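PDB 5JO8: CEP104 from Gallus gallus, which is a centriolar protein whose TOG domain, the part in this structure, probably binds tubulin or microtubules. Local coordinates for residues Q171-L181 and N208-F219; R193-L201 and V231-M242. All coordinates share one frame; numbering follows the deposited sequence.

Contact 1: residues Q171-L181 and N208-F219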
loop_
_atom_site.group_PDB
_atom_site.type_symbol
_atom_site.label_atom_id
_atom_site.label_comp_id
_atom_site.label_asym_id
_atom_site.label_seq_id
_atom_site.Cartn_x
_atom_site.Cartn_y
_atom_site.Cartn_z
ATOM N N GLN A 171 3.625 11.928 1.521
ATOM C CA GLN A 171 2.244 11.905 1.999
ATOM C C GLN A 171 1.298 11.155 1.057
ATOM O O GLN A 171 0.159 11.569 0.839
ATOM C CB GLN A 171 1.755 13.334 2.254
ATOM C CG GLN A 171 2.627 14.079 3.249
ATOM C CD GLN A 171 2.332 15.562 3.298
ATOM O OE1 GLN A 171 1.968 16.168 2.292
ATOM N NE2 GLN A 171 2.494 16.155 4.472
ATOM N N ILE A 172 1.784 10.046 0.508
ATOM C CA ILE A 172 1.052 9.272 -0.488
ATOM C C ILE A 172 0.268 8.179 0.206
ATOM O O ILE A 172 -0.913 7.987 -0.046
ATOM C CB ILE A 172 2.015 8.646 -1.537
ATOM C CG1 ILE A 172 2.583 9.717 -2.467
ATOM C CG2 ILE A 172 1.308 7.557 -2.353
ATOM C CD1 ILE A 172 3.668 9.186 -3.397
ATOM N N VAL A 173 0.951 7.452 1.075
ATOM C CA VAL A 173 0.348 6.261 1.660
ATOM C C VAL A 173 -0.920 6.575 2.456
ATOM O O VAL A 173 -1.939 5.926 2.240
ATOM C CB VAL A 173 1.368 5.408 2.428
ATOM C CG1 VAL A 173 0.688 4.183 3.003
ATOM C CG2 VAL A 173 2.503 4.991 1.495
ATOM N N PRO A 174 -0.874 7.579 3.355
ATOM C CA PRO A 174 -2.103 7.851 4.119
ATOM C C PRO A 174 -3.308 8.220 3.262
ATOM O O PRO A 174 -4.430 7.788 3.528
ATOM C CB PRO A 174 -1.694 9.031 5.010
ATOM C CG PRO A 174 -0.254 8.784 5.261
ATOM C CD PRO A 174 0.273 8.313 3.924
ATOM N N VAL A 175 -3.071 9.017 2.223
ATOM C CA VAL A 175 -4.139 9.432 1.334
ATOM C C VAL A 175 -4.762 8.242 0.613
ATOM O O VAL A 175 -5.986 8.149 0.494
ATOM C CB VAL A 175 -3.644 10.507 0.348
ATOM C CG1 VAL A 175 -4.766 10.922 -0.589
ATOM C CG2 VAL A 175 -3.111 11.699 1.121
ATOM N N HIS A 176 -3.928 7.322 0.149
ATOM C CA HIS A 176 -4.427 6.108 -0.481
ATOM C C HIS A 176 -5.275 5.300 0.508
ATOM O O HIS A 176 -6.324 4.773 0.150
ATOM C CB HIS A 176 -3.258 5.251 -0.959
ATOM C CG HIS A 176 -3.571 4.413 -2.158
ATOM N ND1 HIS A 176 -4.433 3.338 -2.114
ATOM C CD2 HIS A 176 -3.128 4.486 -3.434
ATOM C CE1 HIS A 176 -4.511 2.786 -3.312
ATOM N NE2 HIS A 176 -3.730 3.467 -4.133
ATOM N N LEU A 177 -4.802 5.207 1.746
ATOM C CA LEU A 177 -5.486 4.410 2.772
ATOM C C LEU A 177 -6.871 4.926 3.180
ATOM O O LEU A 177 -7.715 4.128 3.597
ATOM C CB LEU A 177 -4.607 4.277 4.009
ATOM C CG LEU A 177 -3.366 3.395 3.885
ATOM C CD1 LEU A 177 -2.588 3.476 5.154
ATOM C CD2 LEU A 177 -3.684 1.941 3.532
ATOM N N VAL A 178 -7.098 6.235 3.077
ATOM C CA VAL A 178 -8.387 6.822 3.464
ATOM C C VAL A 178 -9.399 6.979 2.335
ATOM O O VAL A 178 -10.433 7.621 2.501
ATOM C CB VAL A 178 -8.227 8.132 4.264
ATOM C CG1 VAL A 178 -7.401 7.900 5.514
ATOM C CG2 VAL A 178 -7.639 9.239 3.394
ATOM N N GLN A 179 -9.109 6.385 1.184
ATOM C CA GLN A 179 -10.069 6.434 0.094
ATOM C C GLN A 179 -11.291 5.585 0.437
ATOM O O GLN A 179 -11.214 4.704 1.287
ATOM C CB GLN A 179 -9.415 6.000 -1.224
ATOM C CG GLN A 179 -8.338 6.978 -1.703
ATOM C CD GLN A 179 -8.803 8.434 -1.641
ATOM O OE1 GLN A 179 -9.663 8.854 -2.418
ATOM N NE2 GLN A 179 -8.247 9.202 -0.701
ATOM N N LEU A 180 -12.414 5.874 -0.214
ATOM C CA LEU A 180 -13.693 5.237 0.100
ATOM C C LEU A 180 -13.604 3.717 0.209
ATOM O O LEU A 180 -12.992 3.057 -0.628
ATOM C CB LEU A 180 -14.748 5.607 -0.948
ATOM C CG LEU A 180 -16.156 5.056 -0.711
ATOM C CD1 LEU A 180 -16.942 5.978 0.214
ATOM C CD2 LEU A 180 -16.899 4.829 -2.022
ATOM N N LEU A 181 -14.212 3.179 1.258
ATOM C CA LEU A 181 -14.346 1.744 1.431
ATOM C C LEU A 181 -15.816 1.415 1.188
ATOM O O LEU A 181 -16.684 1.896 1.914
ATOM C CB LEU A 181 -13.946 1.358 2.853
ATOM C CG LEU A 181 -13.901 -0.121 3.225
ATOM C CD1 LEU A 181 -12.715 -0.813 2.565
ATOM C CD2 LEU A 181 -13.852 -0.271 4.738
ATOM N N ASN A 208 1.332 17.082 8.908
ATOM C CA ASN A 208 2.306 16.809 7.848
ATOM C C ASN A 208 2.467 15.322 7.513
ATOM O O ASN A 208 3.473 14.914 6.938
ATOM C CB ASN A 208 3.673 17.421 8.188
ATOM C CG ASN A 208 3.608 18.924 8.384
ATOM O OD1 ASN A 208 2.904 19.626 7.658
ATOM N ND2 ASN A 208 4.345 19.425 9.370
ATOM N N SER A 209 1.468 14.516 7.852
ATOM C CA SER A 209 1.538 13.082 7.596
ATOM C C SER A 209 0.772 12.714 6.332
ATOM O O SER A 209 1.111 11.752 5.643
ATOM C CB SER A 209 0.940 12.317 8.777
ATOM O OG SER A 209 -0.459 12.551 8.852
ATOM N N GLY A 210 -0.268 13.482 6.031
ATOM C CA GLY A 210 -1.208 13.113 4.989
ATOM C C GLY A 210 -2.590 12.794 5.558
ATOM O O GLY A 210 -3.601 12.925 4.867
ATOM N N PHE A 211 -2.642 12.361 6.816
ATOM C CA PHE A 211 -3.921 12.180 7.495
ATOM C C PHE A 211 -4.410 13.535 7.997
ATOM O O PHE A 211 -3.630 14.313 8.556
ATOM C CB PHE A 211 -3.761 11.276 8.718
ATOM C CG PHE A 211 -3.472 9.832 8.400
ATOM C CD1 PHE A 211 -4.404 9.052 7.730
ATOM C CD2 PHE A 211 -2.285 9.246 8.813
ATOM C CE1 PHE A 211 -4.148 7.713 7.459
ATOM C CE2 PHE A 211 -2.026 7.907 8.552
ATOM C CZ PHE A 211 -2.963 7.144 7.876
ATOM N N THR A 212 -5.695 13.813 7.816
ATOM C CA THR A 212 -6.288 15.015 8.389
ATOM C C THR A 212 -7.588 14.634 9.081
ATOM O O THR A 212 -8.115 13.545 8.868
ATOM C CB THR A 212 -6.609 16.070 7.311
ATOM O OG1 THR A 212 -7.604 15.551 6.422
ATOM C CG2 THR A 212 -5.349 16.440 6.520
ATOM N N ILE A 213 -8.114 15.532 9.908
ATOM C CA ILE A 213 -9.395 15.272 10.547
ATOM C C ILE A 213 -10.453 15.013 9.479
ATOM O O ILE A 213 -11.258 14.109 9.605
ATOM C CB ILE A 213 -9.805 16.417 11.487
ATOM C CG1 ILE A 213 -8.749 16.613 12.574
ATOM C CG2 ILE A 213 -11.162 16.130 12.105
ATOM C CD1 ILE A 213 -8.885 17.919 13.310
ATOM N N SER A 214 -10.420 15.806 8.412
ATOM C CA SER A 214 -11.405 15.689 7.349
ATOM C C SER A 214 -11.347 14.346 6.624
ATOM O O SER A 214 -12.378 13.689 6.455
ATOM C CB SER A 214 -11.238 16.829 6.341
ATOM O OG SER A 214 -11.234 18.089 6.987
ATOM N N ASN A 215 -10.157 13.946 6.180
ATOM C CA ASN A 215 -10.057 12.716 5.385
ATOM C C ASN A 215 -10.202 11.443 6.223
ATOM O O ASN A 215 -10.766 10.458 5.761
ATOM C CB ASN A 215 -8.885 12.689 4.369
ATOM C CG ASN A 215 -7.501 12.606 5.010
ATOM O OD1 ASN A 215 -7.340 12.157 6.149
ATOM N ND2 ASN A 215 -6.476 12.988 4.241
ATOM N N VAL A 216 -9.776 11.510 7.480
ATOM C CA VAL A 216 -9.989 10.401 8.413
ATOM C C VAL A 216 -11.471 10.244 8.753
ATOM O O VAL A 216 -12.007 9.131 8.733
ATOM C CB VAL A 216 -9.147 10.569 9.668
ATOM C CG1 VAL A 216 -9.575 9.544 10.735
ATOM C CG2 VAL A 216 -7.669 10.426 9.327
ATOM N N MET A 217 -12.146 11.353 9.053
ATOM C CA MET A 217 -13.570 11.282 9.351
ATOM C C MET A 217 -14.400 10.813 8.155
ATOM O O MET A 217 -15.355 10.060 8.313
ATOM C CB MET A 217 -14.099 12.616 9.887
ATOM C CG MET A 217 -13.747 12.881 11.344
ATOM S SD MET A 217 -14.245 11.565 12.475
ATOM C CE MET A 217 -15.994 11.893 12.587
ATOM N N LYS A 218 -14.045 11.272 6.955
ATOM C CA LYS A 218 -14.748 10.796 5.774
ATOM C C LYS A 218 -14.591 9.279 5.644
ATOM O O LYS A 218 -15.565 8.549 5.456
ATOM C CB LYS A 218 -14.250 11.500 4.511
ATOM C CG LYS A 218 -14.765 10.858 3.248
ATOM C CD LYS A 218 -14.239 11.548 2.006
ATOM C CE LYS A 218 -15.004 12.826 1.705
ATOM N NZ LYS A 218 -14.523 14.006 2.478
ATOM N N PHE A 219 -13.354 8.810 5.776
ATOM C CA PHE A 219 -13.079 7.377 5.704
ATOM C C PHE A 219 -13.810 6.581 6.787
ATOM O O PHE A 219 -14.520 5.617 6.491
ATOM C CB PHE A 219 -11.572 7.111 5.788
ATOM C CG PHE A 219 -11.231 5.655 5.916
ATOM C CD1 PHE A 219 -11.242 4.824 4.807
ATOM C CD2 PHE A 219 -10.928 5.100 7.163
ATOM C CE1 PHE A 219 -10.940 3.471 4.925
ATOM C CE2 PHE A 219 -10.623 3.751 7.287
ATOM C CZ PHE A 219 -10.624 2.937 6.170
HETATM O O HOH W 1 -11.265 10.054 3.058
HETATM O O HOH W 2 -15.157 4.645 3.604
#

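Contact 2: residues R193-L201 and V231-M242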
loop_
_atom_site.group_PDB
_atom_site.type_symbol
_atom_site.label_atom_id
_atom_site.label_comp_id
_atom_site.label_asym_id
_atom_site.label_seq_id
_atom_site.Cartn_x
_atom_site.Cartn_y
_atom_site.Cartn_z
ATOM N N ARG A 193 -7.805 -2.701 5.774
ATOM C CA ARG A 193 -7.775 -1.270 5.510
ATOM C C ARG A 193 -8.059 -0.450 6.762
ATOM O O ARG A 193 -7.327 0.489 7.061
ATOM C CB ARG A 193 -8.724 -0.874 4.382
ATOM C CG ARG A 193 -8.505 0.565 3.928
ATOM C CD ARG A 193 -7.794 0.644 2.568
ATOM N NE ARG A 193 -8.771 0.515 1.490
ATOM C CZ ARG A 193 -9.619 1.473 1.132
ATOM N NH1 ARG A 193 -9.614 2.640 1.763
ATOM N NH2 ARG A 193 -10.485 1.261 0.151
ATOM N N VAL A 194 -9.103 -0.792 7.519
ATOM C CA VAL A 194 -9.375 -0.013 8.725
ATOM C C VAL A 194 -8.258 -0.155 9.752
ATOM O O VAL A 194 -7.922 0.801 10.453
ATOM C CB VAL A 194 -10.767 -0.289 9.320
ATOM C CG1 VAL A 194 -11.834 0.226 8.382
ATOM C CG2 VAL A 194 -10.971 -1.785 9.588
ATOM N N GLU A 195 -7.667 -1.345 9.839
ATOM C CA GLU A 195 -6.598 -1.557 10.792
ATOM C C GLU A 195 -5.340 -0.779 10.406
ATOM O O GLU A 195 -4.643 -0.262 11.280
ATOM C CB GLU A 195 -6.283 -3.050 10.926
ATOM C CG GLU A 195 -7.372 -3.853 11.588
ATOM C CD GLU A 195 -7.048 -5.334 11.591
ATOM O OE1 GLU A 195 -6.313 -5.792 10.685
ATOM O OE2 GLU A 195 -7.524 -6.035 12.500
ATOM N N LEU A 196 -5.051 -0.715 9.109
ATOM C CA LEU A 196 -3.919 0.077 8.613
ATOM C C LEU A 196 -4.067 1.556 8.944
ATOM O O LEU A 196 -3.122 2.194 9.414
ATOM C CB LEU A 196 -3.736 -0.101 7.104
ATOM C CG LEU A 196 -2.853 -1.290 6.726
ATOM C CD1 LEU A 196 -2.966 -1.604 5.245
ATOM C CD2 LEU A 196 -1.408 -1.002 7.097
ATOM N N VAL A 197 -5.258 2.096 8.707
ATOM C CA VAL A 197 -5.533 3.485 9.043
ATOM C C VAL A 197 -5.369 3.681 10.549
ATOM O O VAL A 197 -4.680 4.604 10.982
ATOM C CB VAL A 197 -6.943 3.927 8.570
ATOM C CG1 VAL A 197 -7.275 5.319 9.102
ATOM C CG2 VAL A 197 -7.024 3.911 7.041
ATOM N N GLU A 198 -5.986 2.810 11.349
ATOM C CA GLU A 198 -5.938 2.978 12.792
ATOM C C GLU A 198 -4.496 2.976 13.272
ATOM O O GLU A 198 -4.099 3.806 14.094
ATOM C CB GLU A 198 -6.695 1.856 13.495
ATOM C CG GLU A 198 -6.708 1.995 15.010
ATOM C CD GLU A 198 -7.269 0.783 15.714
ATOM O OE1 GLU A 198 -7.776 0.957 16.840
ATOM O OE2 GLU A 198 -7.194 -0.337 15.159
ATOM N N CYS A 199 -3.721 2.038 12.745
ATOM C CA CYS A 199 -2.343 1.855 13.162
ATOM C C CYS A 199 -1.472 3.038 12.748
ATOM O O CYS A 199 -0.761 3.625 13.571
ATOM C CB CYS A 199 -1.801 0.558 12.561
ATOM S SG CYS A 199 -0.037 0.282 12.798
ATOM N N LEU A 200 -1.534 3.399 11.473
ATOM C CA LEU A 200 -0.698 4.486 10.977
ATOM C C LEU A 200 -1.116 5.851 11.522
ATOM O O LEU A 200 -0.271 6.718 11.747
ATOM C CB LEU A 200 -0.627 4.475 9.445
ATOM C CG LEU A 200 0.252 3.341 8.903
ATOM C CD1 LEU A 200 0.111 3.213 7.402
ATOM C CD2 LEU A 200 1.700 3.573 9.294
ATOM N N LEU A 201 -2.410 6.040 11.751
ATOM C CA LEU A 201 -2.887 7.286 12.341
ATOM C C LEU A 201 -2.308 7.486 13.746
ATOM O O LEU A 201 -1.831 8.571 14.078
ATOM C CB LEU A 201 -4.412 7.299 12.383
ATOM C CG LEU A 201 -5.094 8.565 12.891
ATOM C CD1 LEU A 201 -4.582 9.783 12.131
ATOM C CD2 LEU A 201 -6.598 8.412 12.732
ATOM N N VAL A 231 -15.455 -4.650 11.132
ATOM C CA VAL A 231 -15.027 -3.475 10.367
ATOM C C VAL A 231 -15.544 -2.178 10.995
ATOM O O VAL A 231 -14.785 -1.225 11.212
ATOM C CB VAL A 231 -15.477 -3.575 8.903
ATOM C CG1 VAL A 231 -15.028 -2.331 8.124
ATOM C CG2 VAL A 231 -14.927 -4.832 8.253
ATOM N N ARG A 232 -16.840 -2.140 11.292
ATOM C CA ARG A 232 -17.426 -0.965 11.917
ATOM C C ARG A 232 -16.769 -0.670 13.256
ATOM O O ARG A 232 -16.600 0.488 13.627
ATOM C CB ARG A 232 -18.940 -1.139 12.119
ATOM C CG ARG A 232 -19.715 -1.373 10.832
ATOM C CD ARG A 232 -21.222 -1.313 11.047
ATOM N NE ARG A 232 -21.700 -2.313 12.002
ATOM C CZ ARG A 232 -22.071 -3.550 11.682
ATOM N NH1 ARG A 232 -22.509 -4.376 12.625
ATOM N NH2 ARG A 232 -22.014 -3.966 10.424
ATOM N N ASP A 233 -16.411 -1.721 13.986
ATOM C CA ASP A 233 -15.823 -1.540 15.302
ATOM C C ASP A 233 -14.465 -0.839 15.234
ATOM O O ASP A 233 -14.167 0.010 16.072
ATOM C CB ASP A 233 -15.722 -2.875 16.041
ATOM C CG ASP A 233 -15.106 -2.733 17.419
ATOM O OD1 ASP A 233 -15.780 -2.182 18.314
ATOM O OD2 ASP A 233 -13.955 -3.179 17.610
ATOM N N VAL A 234 -13.652 -1.155 14.220
ATOM C CA VAL A 234 -12.390 -0.439 14.069
ATOM C C VAL A 234 -12.663 1.019 13.697
ATOM O O VAL A 234 -11.995 1.925 14.189
ATOM C CB VAL A 234 -11.458 -1.098 13.046
ATOM C CG1 VAL A 234 -10.137 -0.335 12.981
ATOM C CG2 VAL A 234 -11.224 -2.550 13.422
ATOM N N ALA A 235 -13.658 1.238 12.842
ATOM C CA ALA A 235 -14.036 2.598 12.470
ATOM C C ALA A 235 -14.429 3.419 13.703
ATOM O O ALA A 235 -14.026 4.576 13.844
ATOM C CB ALA A 235 -15.151 2.576 11.434
ATOM N N LEU A 236 -15.170 2.798 14.624
ATOM C CA LEU A 236 -15.502 3.457 15.881
ATOM C C LEU A 236 -14.257 3.811 16.686
ATOM O O LEU A 236 -14.152 4.911 17.213
ATOM C CB LEU A 236 -16.408 2.567 16.722
ATOM C CG LEU A 236 -17.813 2.337 16.192
ATOM C CD1 LEU A 236 -18.434 1.192 16.971
ATOM C CD2 LEU A 236 -18.634 3.611 16.341
ATOM N N ARG A 237 -13.321 2.875 16.793
ATOM C CA ARG A 237 -12.073 3.134 17.511
ATOM C C ARG A 237 -11.317 4.320 16.930
ATOM O O ARG A 237 -10.750 5.131 17.662
ATOM C CB ARG A 237 -11.169 1.901 17.507
ATOM C CG ARG A 237 -11.747 0.727 18.275
ATOM C CD ARG A 237 -10.645 -0.178 18.810
ATOM N NE ARG A 237 -9.774 -0.709 17.763
ATOM C CZ ARG A 237 -9.956 -1.878 17.153
ATOM N NH1 ARG A 237 -10.991 -2.643 17.477
ATOM N NH2 ARG A 237 -9.104 -2.286 16.219
ATOM N N ILE A 238 -11.326 4.433 15.604
ATOM C CA ILE A 238 -10.650 5.529 14.934
ATOM C C ILE A 238 -11.308 6.846 15.334
ATOM O O ILE A 238 -10.630 7.812 15.688
ATOM C CB ILE A 238 -10.662 5.306 13.414
ATOM C CG1 ILE A 238 -9.673 4.205 13.017
ATOM C CG2 ILE A 238 -10.337 6.596 12.663
ATOM C CD1 ILE A 238 -9.876 3.684 11.610
ATOM N N ILE A 239 -12.632 6.864 15.292
ATOM C CA ILE A 239 -13.376 8.065 15.637
ATOM C C ILE A 239 -13.179 8.450 17.105
ATOM O O ILE A 239 -12.954 9.621 17.415
ATOM C CB ILE A 239 -14.852 7.932 15.255
ATOM C CG1 ILE A 239 -14.977 7.852 13.731
ATOM C CG2 ILE A 239 -15.659 9.130 15.787
ATOM C CD1 ILE A 239 -16.309 7.369 13.256
ATOM N N PHE A 240 -13.246 7.469 18.003
ATOM C CA PHE A 240 -13.043 7.738 19.425
ATOM C C PHE A 240 -11.647 8.301 19.668
ATOM O O PHE A 240 -11.464 9.209 20.471
ATOM C CB PHE A 240 -13.236 6.466 20.255
ATOM C CG PHE A 240 -14.673 6.066 20.439
ATOM C CD1 PHE A 240 -15.644 7.015 20.731
ATOM C CD2 PHE A 240 -15.055 4.741 20.335
ATOM C CE1 PHE A 240 -16.972 6.641 20.915
ATOM C CE2 PHE A 240 -16.377 4.360 20.518
ATOM C CZ PHE A 240 -17.337 5.312 20.803
ATOM N N GLY A 241 -10.662 7.754 18.967
ATOM C CA GLY A 241 -9.304 8.256 19.058
ATOM C C GLY A 241 -9.218 9.724 18.675
ATOM O O GLY A 241 -8.604 10.534 19.374
ATOM N N MET A 242 -9.854 10.065 17.560
ATOM C CA MET A 242 -9.870 11.435 17.067
ATOM C C MET A 242 -10.616 12.358 18.022
ATOM O O MET A 242 -10.198 13.495 18.248
ATOM C CB MET A 242 -10.537 11.499 15.692
ATOM C CG MET A 242 -9.871 10.645 14.640
ATOM S SD MET A 242 -8.872 11.620 13.514
ATOM C CE MET A 242 -7.480 12.015 14.556
#

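Contact 1: residues Q171-L181 and N208-F219
Pro174 presents its CB to one face of the Phe211 ring, over the centre, and crosses it at about a right angle: CB stands 3.5 Å from the ring centroid and only 6° off the normal, a CH-pi contact. Val178 CG1 comes to the edge of the same ring, in its plane, 3.8 Å from Phe211 CE1. The second ring, Phe219, has Gln179 O at its edge in plane, while the carbonyl oxygens of Leu177 and Val178 approach it obliquely. Within the all-helical, HEAT-like array of the TOG domain, this packs the short helix 173-177 and its exit turn onto the start of helix 213-223 and the loop before it.

That start is a capping box: Asn215 N donates to Thr212 OG1, and Thr212 N donates to Asn215 OD1 from above the side-chain carbonyl plane. With chi1 at 69°, the Asn215 amide is folded between its own backbone N and C, where ND2 also binds Gly210 O, in the carbonyl plane. Two bonds, one at OD1 and one at ND2, fix the turn of the amide, and Val178 CG2 lies 3.7 Å from its CG.

The backbone angles of Gly210, together with the close approach of Pro174 and Gln171, call for glycine. Water 1 donates to both Val178 O and Asn215 O, and water 2 joins Leu181 N to Phe219 O. At the far end the extended Gln171 side chain donates from NE2 to Asn208 O at 2.9 Å; the bond is straight at N-H, yet NE2 sits above the carbonyl plane, 73° out of it.

Contact 2: residues R193-L201 and V231-M242
This is a buried, near-parallel helix-helix contact between helix 187-204 and helix 229-245, with an apolar centre and a salt bridge along one border. The axes of the two segments approach to 9.2 Å and their N-to-C directions differ by 18°. Val194 packs against Val234, CG2 to CB at 3.6 Å, and its CG1 reaches Val231 CG1. Val234 CG1, anti to its own nitrogen (chi1 -178°), lies 3.5 Å from Val194 O.

One turn on, Ile238 is a knob in a hole formed by Val194, Val197, Glu198 and Leu201. Its CD1 lies 3.7 Å from Val194 O and reaches Val197 CG1, while CG1 lies against Glu198 CB and CG2 faces Leu201 CD2. Leu201 CD2 also meets Met242 SD at 4.0 Å; bends at chi2 and chi3 turn the methionine's end back to the leucine. Such a parallel pair, with helix 213-223 between them in sequence, is consistent with the HEAT-like helical array of TOG domains. Phe219 of that intervening helix touches Arg193 and Val197, and Val216 touches Met242.

At the border Arg237 grips Glu198 side-on: NE donates to OE1 at 2.8 Å and NH2 to OE2 at 2.9 Å, both met on the syn side. Carboxylate and guanidinium planes are twisted 30° apart, although both acceptors lie near the guanidinium plane. Glu198 runs out fully extended to reach it, and one face of the guanidinium lies over Val234 CA. The remaining nitrogen, Arg237 NH1, forms a salt bridge with Asp233 OD2 one turn earlier, which would limit rotation of the guanidinium group.

How the contacts relate
From the N terminus the chain passes segment 171-181, then helix 187-204 with 193-201, then 208-219 at the head of helix 213-223, and finally 231-242 on helix 229-245. Contact 1 closes a loop over the 26 residues between its segments, which hold all of helix 187-204; contact 2 spans 29 residues, which include helix 213-223. The segments alternate, so the two closures cross and do not nest. Their centres are 12 Å apart, and they meet directly: Arg193 NH1 is probably hydrogen-bonded to Gln179 O and Leu177 O, and Leu177 packs on Leu200. Together they tie four consecutive helices into one part of the array.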